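Long-range contacts in alpha-1,3-glucanase (Streptomyces thermodiastaticus, PDB 7C7D), which hydrolyses the alpha-1,3-glucosidic bonds of alpha-1,3-glucan, as a thermostable glycosidase of family GH87: residues T250-G255 and S273-D278; A473-S478 and E503-G508; Y116-G121 and T184-T189; A55-T60 and N395-Q400. All blocks are in the same frame, centred on the assembly; numbering follows the deposited sequence.

Contact 1 (T250-G255 and S273-D278)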
loop_
_atom_site.group_PDB
_atom_site.type_symbol
_atom_site.label_atom_id
_atom_site.label_comp_id
_atom_site.label_asym_id
_atom_site.label_seq_id
_atom_site.Cartn_x
_atom_site.Cartn_y
_atom_site.Cartn_z
ATOM N N THR A 250 -16.153 -16.965 -10.729
ATOM C CA THR A 250 -16.777 -16.944 -9.411
ATOM C C THR A 250 -15.823 -17.502 -8.368
ATOM O O THR A 250 -15.721 -16.967 -7.258
ATOM C CB THR A 250 -18.093 -17.725 -9.408
ATOM O OG1 THR A 250 -17.861 -19.069 -9.850
ATOM C CG2 THR A 250 -19.104 -17.059 -10.310
ATOM N N GLY A 251 -15.093 -18.560 -8.718
ATOM C CA GLY A 251 -14.034 -19.062 -7.877
ATOM C C GLY A 251 -14.562 -19.849 -6.696
ATOM O O GLY A 251 -15.772 -20.054 -6.547
ATOM N N PRO A 252 -13.659 -20.308 -5.820
ATOM C CA PRO A 252 -12.214 -20.123 -5.928
ATOM C C PRO A 252 -11.572 -21.251 -6.711
ATOM O O PRO A 252 -12.145 -22.332 -6.861
ATOM C CB PRO A 252 -11.765 -20.230 -4.478
ATOM C CG PRO A 252 -12.694 -21.258 -3.893
ATOM C CD PRO A 252 -14.023 -21.071 -4.610
ATOM N N LEU A 253 -10.371 -20.987 -7.210
ATOM C CA LEU A 253 -9.483 -22.039 -7.669
ATOM C C LEU A 253 -8.683 -22.554 -6.483
ATOM O O LEU A 253 -8.176 -21.767 -5.674
ATOM C CB LEU A 253 -8.527 -21.510 -8.739
ATOM C CG LEU A 253 -9.175 -20.959 -10.012
ATOM C CD1 LEU A 253 -8.159 -20.256 -10.902
ATOM C CD2 LEU A 253 -9.877 -22.066 -10.785
ATOM N N SER A 254 -8.588 -23.872 -6.372
ATOM C CA SER A 254 -7.719 -24.536 -5.417
ATOM C C SER A 254 -6.946 -25.621 -6.162
ATOM O O SER A 254 -7.162 -25.860 -7.355
ATOM C CB SER A 254 -8.524 -25.078 -4.230
ATOM O OG SER A 254 -9.416 -26.086 -4.663
ATOM N N GLY A 255 -6.042 -26.301 -5.467
ATOM C CA GLY A 255 -5.156 -27.191 -6.192
ATOM C C GLY A 255 -4.301 -26.489 -7.223
ATOM O O GLY A 255 -3.848 -27.119 -8.181
ATOM N N SER A 273 -13.025 -11.425 -10.619
ATOM C CA SER A 273 -13.230 -12.362 -9.528
ATOM C C SER A 273 -13.018 -11.644 -8.213
ATOM O O SER A 273 -12.124 -10.799 -8.098
ATOM C CB SER A 273 -12.231 -13.515 -9.612
ATOM O OG SER A 273 -12.475 -14.461 -8.593
ATOM N N SER A 274 -13.841 -11.996 -7.227
ATOM C CA SER A 274 -13.672 -11.537 -5.859
ATOM C C SER A 274 -13.203 -12.652 -4.935
ATOM O O SER A 274 -13.237 -12.487 -3.713
ATOM C CB SER A 274 -14.975 -10.911 -5.347
ATOM O OG SER A 274 -15.346 -9.796 -6.141
ATOM N N HIS A 275 -12.767 -13.786 -5.488
ATOM C CA HIS A 275 -12.376 -14.950 -4.698
ATOM C C HIS A 275 -11.579 -15.868 -5.614
ATOM O O HIS A 275 -12.043 -16.952 -5.978
ATOM C CB HIS A 275 -13.637 -15.654 -4.182
ATOM C CG HIS A 275 -13.381 -16.726 -3.170
ATOM N ND1 HIS A 275 -14.244 -17.784 -2.989
ATOM C CD2 HIS A 275 -12.385 -16.895 -2.268
ATOM C CE1 HIS A 275 -13.788 -18.562 -2.024
ATOM N NE2 HIS A 275 -12.662 -18.045 -1.567
ATOM N N PHE A 276 -10.388 -15.431 -6.022
ATOM C CA PHE A 276 -9.728 -16.044 -7.170
ATOM C C PHE A 276 -9.024 -17.351 -6.813
ATOM O O PHE A 276 -9.361 -18.411 -7.350
ATOM C CB PHE A 276 -8.781 -15.039 -7.832
ATOM C CG PHE A 276 -8.075 -15.577 -9.039
ATOM C CD1 PHE A 276 -8.787 -15.968 -10.163
ATOM C CD2 PHE A 276 -6.701 -15.706 -9.044
ATOM C CE1 PHE A 276 -8.132 -16.462 -11.277
ATOM C CE2 PHE A 276 -6.039 -16.202 -10.151
ATOM C CZ PHE A 276 -6.754 -16.582 -11.271
ATOM N N ILE A 277 -8.031 -17.300 -5.922
ATOM C CA ILE A 277 -7.350 -18.492 -5.429
ATOM C C ILE A 277 -7.547 -18.559 -3.924
ATOM O O ILE A 277 -7.307 -17.573 -3.221
ATOM C CB ILE A 277 -5.853 -18.490 -5.796
ATOM C CG1 ILE A 277 -5.681 -18.713 -7.301
ATOM C CG2 ILE A 277 -5.093 -19.551 -5.001
ATOM C CD1 ILE A 277 -4.265 -18.419 -7.804
ATOM N N ASP A 278 -7.987 -19.718 -3.433
ATOM C CA ASP A 278 -8.209 -19.907 -2.001
ATOM C C ASP A 278 -7.852 -21.350 -1.677
ATOM O O ASP A 278 -8.593 -22.276 -2.030
ATOM C CB ASP A 278 -9.664 -19.588 -1.650
ATOM C CG ASP A 278 -9.928 -19.543 -0.153
ATOM O OD1 ASP A 278 -9.031 -19.894 0.641
ATOM O OD2 ASP A 278 -11.052 -19.148 0.229
HETATM O O HOH W 1 -15.833 -14.119 -7.254
#

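Contact 2 (A473-S478 and E503-G508)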
loop_
_atom_site.group_PDB
_atom_site.type_symbol
_atom_site.label_atom_id
_atom_site.label_comp_id
_atom_site.label_asym_id
_atom_site.label_seq_id
_atom_site.Cartn_x
_atom_site.Cartn_y
_atom_site.Cartn_z
ATOM N N ALA A 473 6.025 9.251 11.954
ATOM C CA ALA A 473 6.311 8.688 10.641
ATOM C C ALA A 473 6.837 7.262 10.741
ATOM O O ALA A 473 6.441 6.391 9.955
ATOM C CB ALA A 473 7.317 9.570 9.906
ATOM N N LEU A 474 7.747 7.008 11.675
ATOM C CA LEU A 474 8.307 5.678 11.861
ATOM C C LEU A 474 8.226 5.383 13.344
ATOM O O LEU A 474 8.750 6.151 14.153
ATOM C CB LEU A 474 9.767 5.633 11.385
ATOM C CG LEU A 474 10.458 4.274 11.280
ATOM C CD1 LEU A 474 11.622 4.370 10.309
ATOM C CD2 LEU A 474 10.931 3.774 12.631
ATOM N N ARG A 475 7.569 4.288 13.712
ATOM C CA ARG A 475 7.486 3.947 15.122
ATOM C C ARG A 475 8.013 2.551 15.409
ATOM O O ARG A 475 7.884 1.629 14.596
ATOM C CB ARG A 475 6.083 4.135 15.710
ATOM C CG ARG A 475 5.093 3.031 15.440
ATOM C CD ARG A 475 3.802 3.305 16.232
ATOM N NE ARG A 475 2.881 2.178 16.152
ATOM C CZ ARG A 475 2.059 1.966 15.132
ATOM N NH1 ARG A 475 2.002 2.820 14.115
ATOM N NH2 ARG A 475 1.278 0.891 15.136
ATOM N N VAL A 476 8.630 2.430 16.584
ATOM C CA VAL A 476 8.951 1.154 17.209
ATOM C C VAL A 476 8.063 1.052 18.438
ATOM O O VAL A 476 8.073 1.947 19.294
ATOM C CB VAL A 476 10.439 1.042 17.577
ATOM C CG1 VAL A 476 10.725 -0.322 18.198
ATOM C CG2 VAL A 476 11.311 1.272 16.349
ATOM N N ASP A 477 7.282 -0.029 18.518
ATOM C CA ASP A 477 6.137 -0.107 19.422
ATOM C C ASP A 477 6.206 -1.409 20.218
ATOM O O ASP A 477 5.885 -2.484 19.703
ATOM C CB ASP A 477 4.867 -0.022 18.585
ATOM C CG ASP A 477 3.613 0.211 19.406
ATOM O OD1 ASP A 477 3.625 -0.024 20.636
ATOM O OD2 ASP A 477 2.592 0.617 18.790
ATOM N N SER A 478 6.609 -1.315 21.485
ATOM C CA SER A 478 6.718 -2.480 22.366
ATOM C C SER A 478 5.363 -2.805 23.010
ATOM O O SER A 478 5.215 -2.883 24.232
ATOM C CB SER A 478 7.763 -2.190 23.431
ATOM O OG SER A 478 7.420 -0.987 24.100
ATOM N N GLU A 503 9.101 7.711 16.470
ATOM C CA GLU A 503 8.327 7.507 17.685
ATOM C C GLU A 503 8.719 6.185 18.326
ATOM O O GLU A 503 8.815 5.160 17.644
ATOM C CB GLU A 503 6.828 7.498 17.375
ATOM C CG GLU A 503 5.972 7.184 18.591
ATOM C CD GLU A 503 4.507 6.971 18.274
ATOM O OE1 GLU A 503 4.135 6.858 17.083
ATOM O OE2 GLU A 503 3.720 6.904 19.242
ATOM N N PHE A 504 8.955 6.217 19.632
ATOM C CA PHE A 504 9.252 5.024 20.414
ATOM C C PHE A 504 8.207 4.956 21.513
ATOM O O PHE A 504 8.079 5.886 22.312
ATOM C CB PHE A 504 10.683 5.097 20.951
ATOM C CG PHE A 504 11.679 5.360 19.867
ATOM C CD1 PHE A 504 11.968 4.382 18.938
ATOM C CD2 PHE A 504 12.244 6.611 19.705
ATOM C CE1 PHE A 504 12.847 4.624 17.899
ATOM C CE2 PHE A 504 13.119 6.863 18.669
ATOM C CZ PHE A 504 13.431 5.863 17.768
ATOM N N VAL A 505 7.412 3.891 21.513
ATOM C CA VAL A 505 6.209 3.870 22.330
ATOM C C VAL A 505 5.950 2.439 22.769
ATOM O O VAL A 505 6.347 1.482 22.102
ATOM C CB VAL A 505 5.019 4.477 21.544
ATOM C CG1 VAL A 505 4.662 3.620 20.334
ATOM C CG2 VAL A 505 3.804 4.692 22.437
ATOM N N SER A 506 5.283 2.294 23.907
ATOM C CA SER A 506 4.680 1.028 24.304
ATOM C C SER A 506 3.181 1.302 24.251
ATOM O O SER A 506 2.585 1.800 25.208
ATOM C CB SER A 506 5.169 0.611 25.675
ATOM O OG SER A 506 4.830 -0.736 25.951
ATOM N N GLY A 507 2.583 0.999 23.100
ATOM C CA GLY A 507 1.313 1.591 22.708
ATOM C C GLY A 507 0.104 1.142 23.506
ATOM O O GLY A 507 -0.948 1.786 23.404
ATOM N N GLY A 508 0.209 0.056 24.268
ATOM C CA GLY A 508 -0.893 -0.366 25.101
ATOM C C GLY A 508 -0.851 0.173 26.506
ATOM O O GLY A 508 -1.704 -0.182 27.325
#

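Contact 3 (Y116-G121 and T184-T189)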
loop_
_atom_site.group_PDB
_atom_site.type_symbol
_atom_site.label_atom_id
_atom_site.label_comp_id
_atom_site.label_asym_id
_atom_site.label_seq_id
_atom_site.Cartn_x
_atom_site.Cartn_y
_atom_site.Cartn_z
ATOM N N TYR A 116 -9.574 9.228 -8.321
ATOM C CA TYR A 116 -10.648 10.210 -8.326
ATOM C C TYR A 116 -11.676 9.804 -7.278
ATOM O O TYR A 116 -11.687 8.667 -6.802
ATOM C CB TYR A 116 -11.332 10.251 -9.704
ATOM C CG TYR A 116 -12.144 8.992 -9.888
ATOM C CD1 TYR A 116 -11.543 7.811 -10.320
ATOM C CD2 TYR A 116 -13.491 8.947 -9.525
ATOM C CE1 TYR A 116 -12.261 6.629 -10.407
ATOM C CE2 TYR A 116 -14.205 7.768 -9.595
ATOM C CZ TYR A 116 -13.594 6.621 -10.044
ATOM O OH TYR A 116 -14.307 5.450 -10.135
ATOM N N SER A 117 -12.587 10.730 -6.977
ATOM C CA SER A 117 -13.763 10.450 -6.163
ATOM C C SER A 117 -14.984 11.088 -6.819
ATOM O O SER A 117 -14.881 12.165 -7.413
ATOM C CB SER A 117 -13.581 11.041 -4.761
ATOM O OG SER A 117 -14.680 10.762 -3.917
ATOM N N VAL A 118 -16.131 10.423 -6.733
ATOM C CA VAL A 118 -17.418 11.040 -7.067
ATOM C C VAL A 118 -18.323 10.883 -5.868
ATOM O O VAL A 118 -18.083 10.027 -4.992
ATOM C CB VAL A 118 -18.044 10.427 -8.347
ATOM C CG1 VAL A 118 -17.149 10.653 -9.552
ATOM C CG2 VAL A 118 -18.385 8.960 -8.141
ATOM N N PRO A 119 -19.393 11.675 -5.773
ATOM C CA PRO A 119 -20.249 11.613 -4.587
ATOM C C PRO A 119 -20.889 10.243 -4.416
ATOM O O PRO A 119 -21.223 9.558 -5.385
ATOM C CB PRO A 119 -21.300 12.698 -4.849
ATOM C CG PRO A 119 -20.608 13.661 -5.755
ATOM C CD PRO A 119 -19.780 12.792 -6.657
ATOM N N ASP A 120 -21.047 9.848 -3.156
ATOM C CA ASP A 120 -21.586 8.532 -2.850
ATOM C C ASP A 120 -22.981 8.390 -3.438
ATOM O O ASP A 120 -23.809 9.296 -3.323
ATOM C CB ASP A 120 -21.632 8.333 -1.338
ATOM C CG ASP A 120 -21.709 6.876 -0.950
ATOM O OD1 ASP A 120 -21.630 6.013 -1.850
ATOM O OD2 ASP A 120 -21.846 6.594 0.254
ATOM N N GLY A 121 -23.225 7.259 -4.095
ATOM C CA GLY A 121 -24.476 7.010 -4.778
ATOM C C GLY A 121 -24.479 7.361 -6.246
ATOM O O GLY A 121 -25.414 6.973 -6.959
ATOM N N THR A 184 -18.424 15.853 -17.387
ATOM C CA THR A 184 -19.579 16.125 -18.243
ATOM C C THR A 184 -20.913 15.764 -17.595
ATOM O O THR A 184 -21.916 16.448 -17.823
ATOM C CB THR A 184 -19.469 15.393 -19.588
ATOM O OG1 THR A 184 -19.417 13.978 -19.365
ATOM C CG2 THR A 184 -18.244 15.843 -20.378
ATOM N N ASN A 185 -20.950 14.687 -16.808
ATOM C CA ASN A 185 -22.221 14.154 -16.323
ATOM C C ASN A 185 -22.209 13.808 -14.839
ATOM O O ASN A 185 -23.173 13.205 -14.353
ATOM C CB ASN A 185 -22.660 12.934 -17.144
ATOM C CG ASN A 185 -21.602 11.846 -17.185
ATOM O OD1 ASN A 185 -20.824 11.689 -16.250
ATOM N ND2 ASN A 185 -21.576 11.080 -18.273
ATOM N N VAL A 186 -21.137 14.144 -14.126
ATOM C CA VAL A 186 -21.042 13.944 -12.686
ATOM C C VAL A 186 -19.867 14.785 -12.219
ATOM O O VAL A 186 -18.901 14.991 -12.961
ATOM C CB VAL A 186 -20.865 12.446 -12.317
ATOM C CG1 VAL A 186 -19.579 11.871 -12.918
ATOM C CG2 VAL A 186 -20.910 12.240 -10.805
ATOM N N GLN A 187 -19.954 15.289 -10.993
ATOM C CA GLN A 187 -18.862 16.075 -10.432
ATOM C C GLN A 187 -17.752 15.124 -9.996
ATOM O O GLN A 187 -17.995 14.196 -9.220
ATOM C CB GLN A 187 -19.369 16.886 -9.244
ATOM C CG GLN A 187 -18.355 17.828 -8.622
ATOM C CD GLN A 187 -18.868 18.407 -7.324
ATOM O OE1 GLN A 187 -18.986 17.699 -6.326
ATOM N NE2 GLN A 187 -19.197 19.694 -7.334
ATOM N N VAL A 188 -16.540 15.343 -10.494
ATOM C CA VAL A 188 -15.428 14.430 -10.257
ATOM C C VAL A 188 -14.317 15.186 -9.548
ATOM O O VAL A 188 -13.879 16.240 -10.019
ATOM C CB VAL A 188 -14.900 13.809 -11.564
ATOM C CG1 VAL A 188 -13.819 12.771 -11.252
ATOM C CG2 VAL A 188 -16.038 13.191 -12.373
ATOM N N THR A 189 -13.852 14.646 -8.429
ATOM C CA THR A 189 -12.691 15.186 -7.737
ATOM C C THR A 189 -11.488 14.360 -8.173
ATOM O O THR A 189 -11.393 13.173 -7.851
ATOM C CB THR A 189 -12.908 15.157 -6.229
ATOM O OG1 THR A 189 -14.023 16.007 -5.921
ATOM C CG2 THR A 189 -11.674 15.671 -5.495
HETATM O O HOH W 2 -16.493 14.802 -6.430
#

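Contact 4 (A55-T60 and N395-Q400)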
loop_
_atom_site.group_PDB
_atom_site.type_symbol
_atom_site.label_atom_id
_atom_site.label_comp_id
_atom_site.label_asym_id
_atom_site.label_seq_id
_atom_site.Cartn_x
_atom_site.Cartn_y
_atom_site.Cartn_z
ATOM N N ALA A 55 9.496 1.786 -5.853
ATOM C CA ALA A 55 9.491 0.819 -6.933
ATOM C C ALA A 55 10.020 1.444 -8.211
ATOM O O ALA A 55 9.867 2.643 -8.457
ATOM C CB ALA A 55 8.067 0.325 -7.167
ATOM N N ASP A 56 10.650 0.608 -9.026
ATOM C CA ASP A 56 11.016 0.971 -10.390
ATOM C C ASP A 56 9.776 0.725 -11.239
ATOM O O ASP A 56 9.420 -0.422 -11.520
ATOM C CB ASP A 56 12.190 0.114 -10.849
ATOM C CG ASP A 56 12.682 0.481 -12.229
ATOM O OD1 ASP A 56 12.321 1.569 -12.723
ATOM O OD2 ASP A 56 13.461 -0.308 -12.811
ATOM N N LEU A 57 9.099 1.804 -11.627
ATOM C CA LEU A 57 7.792 1.705 -12.244
ATOM C C LEU A 57 7.802 2.312 -13.638
ATOM O O LEU A 57 8.422 3.356 -13.856
ATOM C CB LEU A 57 6.747 2.449 -11.407
ATOM C CG LEU A 57 6.532 1.908 -9.995
ATOM C CD1 LEU A 57 5.884 2.954 -9.096
ATOM C CD2 LEU A 57 5.689 0.636 -10.029
ATOM N N PRO A 58 7.098 1.697 -14.587
ATOM C CA PRO A 58 7.045 2.229 -15.955
ATOM C C PRO A 58 5.992 3.312 -16.120
ATOM O O PRO A 58 5.451 3.484 -17.216
ATOM C CB PRO A 58 6.670 0.988 -16.773
ATOM C CG PRO A 58 5.758 0.234 -15.832
ATOM C CD PRO A 58 6.356 0.430 -14.457
ATOM N N PHE A 59 5.666 4.027 -15.043
ATOM C CA PHE A 59 4.728 5.139 -15.116
ATOM C C PHE A 59 5.226 6.292 -14.257
ATOM O O PHE A 59 6.034 6.111 -13.341
ATOM C CB PHE A 59 3.277 4.749 -14.751
ATOM C CG PHE A 59 3.050 4.432 -13.291
ATOM C CD1 PHE A 59 2.799 5.441 -12.365
ATOM C CD2 PHE A 59 3.024 3.116 -12.858
ATOM C CE1 PHE A 59 2.559 5.142 -11.030
ATOM C CE2 PHE A 59 2.784 2.808 -11.522
ATOM C CZ PHE A 59 2.554 3.823 -10.607
ATOM N N THR A 60 4.715 7.484 -14.558
ATOM C CA THR A 60 4.980 8.677 -13.768
ATOM C C THR A 60 3.654 9.317 -13.391
ATOM O O THR A 60 2.770 9.469 -14.240
ATOM C CB THR A 60 5.845 9.663 -14.551
ATOM O OG1 THR A 60 7.120 9.064 -14.785
ATOM C CG2 THR A 60 6.044 10.949 -13.770
ATOM N N ASN A 395 11.802 -1.821 -1.905
ATOM C CA ASN A 395 11.595 -1.037 -3.116
ATOM C C ASN A 395 10.147 -1.084 -3.597
ATOM O O ASN A 395 9.875 -1.266 -4.782
ATOM C CB ASN A 395 12.546 -1.468 -4.246
ATOM C CG ASN A 395 14.011 -1.514 -3.821
ATOM O OD1 ASN A 395 14.742 -2.413 -4.214
ATOM N ND2 ASN A 395 14.439 -0.553 -3.039
ATOM N N ASN A 396 9.216 -0.907 -2.670
ATOM C CA ASN A 396 7.821 -0.709 -3.025
ATOM C C ASN A 396 7.464 0.760 -2.884
ATOM O O ASN A 396 8.114 1.510 -2.156
ATOM C CB ASN A 396 6.912 -1.550 -2.121
ATOM C CG ASN A 396 7.236 -3.020 -2.196
ATOM O OD1 ASN A 396 6.878 -3.697 -3.166
ATOM N ND2 ASN A 396 7.928 -3.530 -1.182
ATOM N N THR A 397 6.419 1.168 -3.598
ATOM C CA THR A 397 5.853 2.507 -3.484
ATOM C C THR A 397 4.430 2.373 -2.979
ATOM O O THR A 397 3.622 1.657 -3.586
ATOM C CB THR A 397 5.904 3.243 -4.821
ATOM O OG1 THR A 397 7.280 3.442 -5.167
ATOM C CG2 THR A 397 5.221 4.606 -4.732
ATOM N N ILE A 398 4.140 3.058 -1.872
ATOM C CA ILE A 398 2.870 2.948 -1.170
ATOM C C ILE A 398 2.319 4.352 -0.983
ATOM O O ILE A 398 3.045 5.258 -0.556
ATOM C CB ILE A 398 3.072 2.273 0.200
ATOM C CG1 ILE A 398 3.474 0.804 0.023
ATOM C CG2 ILE A 398 1.846 2.446 1.094
ATOM C CD1 ILE A 398 4.140 0.202 1.233
ATOM N N THR A 399 1.032 4.530 -1.276
ATOM C CA THR A 399 0.392 5.816 -1.081
ATOM C C THR A 399 -1.017 5.631 -0.536
ATOM O O THR A 399 -1.771 4.757 -0.983
ATOM C CB THR A 399 0.370 6.644 -2.376
ATOM O OG1 THR A 399 -0.511 7.759 -2.215
ATOM C CG2 THR A 399 -0.076 5.828 -3.583
ATOM N N GLN A 400 -1.346 6.440 0.451
ATOM C CA GLN A 400 -2.721 6.590 0.919
ATOM C C GLN A 400 -3.397 5.306 1.404
ATOM O O GLN A 400 -4.523 5.001 0.983
ATOM C CB GLN A 400 -3.565 7.325 -0.130
ATOM C CG GLN A 400 -3.394 8.840 -0.059
ATOM C CD GLN A 400 -3.974 9.450 1.218
ATOM O OE1 GLN A 400 -4.592 8.750 2.032
ATOM N NE2 GLN A 400 -3.792 10.761 1.394
HETATM O O HOH W 3 8.412 4.783 -7.129
#

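Contact 1 (T250-G255 and S273-D278)
Pro252 covers one face of the His275 ring where two early, neighbouring coils of the parallel beta-helix, the pectate-lyase-like fold, meet. Pro252 CB stands over the middle of the imidazole, 3.7 Å from the ring centroid and 13° off the ring normal, a CH-pi contact; the same CB touches Asp278 CB at 3.6 Å. Further out, Pro252 CG reaches His275 CE1 at 3.5 Å, and CD closes the pyrrolidine ring against His275 CE1 and ND1. A cis peptide bond precedes this proline.

His275 CG lies anti to its own backbone N (chi1 -170°), which lays the ring alongside Pro252. His275 NE2 donates in the ring plane to the anti lone pair of Asp278 OD2 at 2.7 Å, fixing the ring's rotation, while Asp278 OD1 is bonded to Asn310. A single backbone bridge, Leu253 with Ile277, joins the two segments: Leu253 N donates to Phe276 O at 2.8 Å and Asp278 N to Leu253 O at 3.0 Å. Leu253 CD1 meets Phe276 CE1 at 3.8 Å, and the same leucine touches Thr225 and Phe228 of helix 225-234. Near Ser273 a water donates to Thr250 O at 2.9 Å and accepts from Ser274 N.

Contact 2 (A473-S478 and E503-G508)
Val476 and Phe504 pack closely on one face of two parallel strands: Val476 CB meets the edge of the phenyl ring near its plane, 3.9 Å from CD1, and Val476 CG2 reaches on to CE1. Val514 of strand 514-515 touches both side chains. Along the backbone the grip is continuous, from Glu503 N to Leu474 O, Val476 N to Glu503 O (2.9 Å), Val505 N to Val476 O and Ser478 N to Val505 O.

The other face is buried too but mostly polar, with Arg475, Asp477 and Glu503 beside Val505. Arg475 and Glu503 run side by side, yet their charged ends do not pair: NE stays 4.9 Å from OE1, which is taken by Gly472 N. Arg475 NE instead forms a salt bridge with Asp477 OD2 at 3.1 Å, and NH1 bonds to Ser430 and Asn405. This pairing, strand 474-477 beside residues 503-505, their directions 17° apart, belongs to one of the long parallel sheets of the right-handed beta-helix, where each coil adds a strand next to the last.

Beyond Val505 the regular pairing ends, though Ser478 and Ser506 stay buried; the chain nears solvent at Gly507 and is exposed at Gly508. Asp477 CG, anti to the backbone N (chi1 -167°), packs on Val505 CG1 at 3.7 Å and lets OD1 accept from Gly507 N on its syn side, somewhat out of the carboxylate plane. The hydroxyl of Ser506 donates to Ser478 O at 2.8 Å from above the carbonyl plane and is also bonded to His512 N.

Contact 3 (Y116-G121 and T184-T189)
Ser117 and Thr189 form an antiparallel hydrogen-bonded pair in a sheet of the N-terminal beta domain, where the end of strand 109-117 meets the start of strand 188-196, the strand that carries the calcium ligand Asp191. Ser117 N donates to Thr189 O at 2.9 Å, and Thr189 N returns a bond of the same length, nearly straight (169°), to Ser117 O.

Apolar side chains line up beside this pair. Val188 CG1 reaches Tyr116 CB at 3.9 Å, while its second branch, CG2, touches Val118 CG1 at 4.0 Å, the two valines pointing the same way. Val118 CB then meets Val186 CG2 at 4.2 Å; Val141 of strand 133-142 touches Val118, Val186 and Tyr116 alike. Pro119 CD, at the end of the row, rests 3.4 Å from Gln187 O. The tyrosine hydroxyl is held farther off, by Thr142 N.

From Pro119 on the chains diverge, and a water links the two backbones, donating over long bonds (3.2 Å) to Ser117 O and Gln187 O and lying 2.8 Å from Thr189 OG1. The next antiparallel donor to Gln187 O would be Pro119 N, which has no hydrogen to give, so the backbone pairing stops and the water bonds Gln187 O instead.

Contact 4 (A55-T60 and N395-Q400)
Thr397 turns OG1 toward Ala55 because its first torsion (chi1 -65°) sets the hydroxyl beside its own backbone N and anti to the carbonyl carbon, leaving CG2 anti to that N. The hydroxyl oxygen accepts from Ala55 N at 2.9 Å, with an N-H...O angle of 161°. A water lies 2.6 Å from Thr397 OG1 and donates to Ala55 O, so a single threonine hydroxyl engages both the N-H and, through the water, the carbonyl of one residue.

Asn395, in a left-handed backbone conformation (phi 55°), presents its carbonyl to the same alanine: Ala55 CA is 3.0 Å and Ala55 CB 3.4 Å from Asn395 O, the first a CA-H...O contact. Ala55 N is 3.3 Å from that oxygen, but at an angle too poor for a hydrogen bond.

The contact joins two domains. Residues 55-60 lead into strand 59-63 of the N-terminal beta domain, and residues 395-400 belong to a coil of the parallel beta-helix. Within the helix Asn396 bridges coils, its OD1 bonded to Asn369 of strand 365-372 and its backbone N to Asn420 OD1.

Across the small interface Leu57 CD1 only approaches Thr397 OG1, at 4.2 Å. Both side chains also touch Phe370, and Phe59 sets its ring edge-to-face against the same phenylalanine. Next to Ala55, Asp56 N bonds to Asp368 OD1. At the far end Gln400 NE2 donates to the carbonyls of Ser85 and Ala87 in the N-terminal domain.

Contacts 1 and 2 both reach the long parallel sheet that starts at strand 277-279, near its first strand and at strands 474-477 and 502-505; their centres are 37 Å apart, so they mark early and late coils of one beta-helix. Contact 3 lies in the N-terminal antiparallel domain. Contact 4 joins that domain to the helix: its strand 59-63 neighbours strand 188-196 of contact 3, with nearest atoms about 10 Å apart. Along the chain contact 4 closes a loop of 334 residues that encloses contact 3 and then contact 1, and contact 2 follows it. The first modelled residues are thereby tied to the middle of the beta-helix.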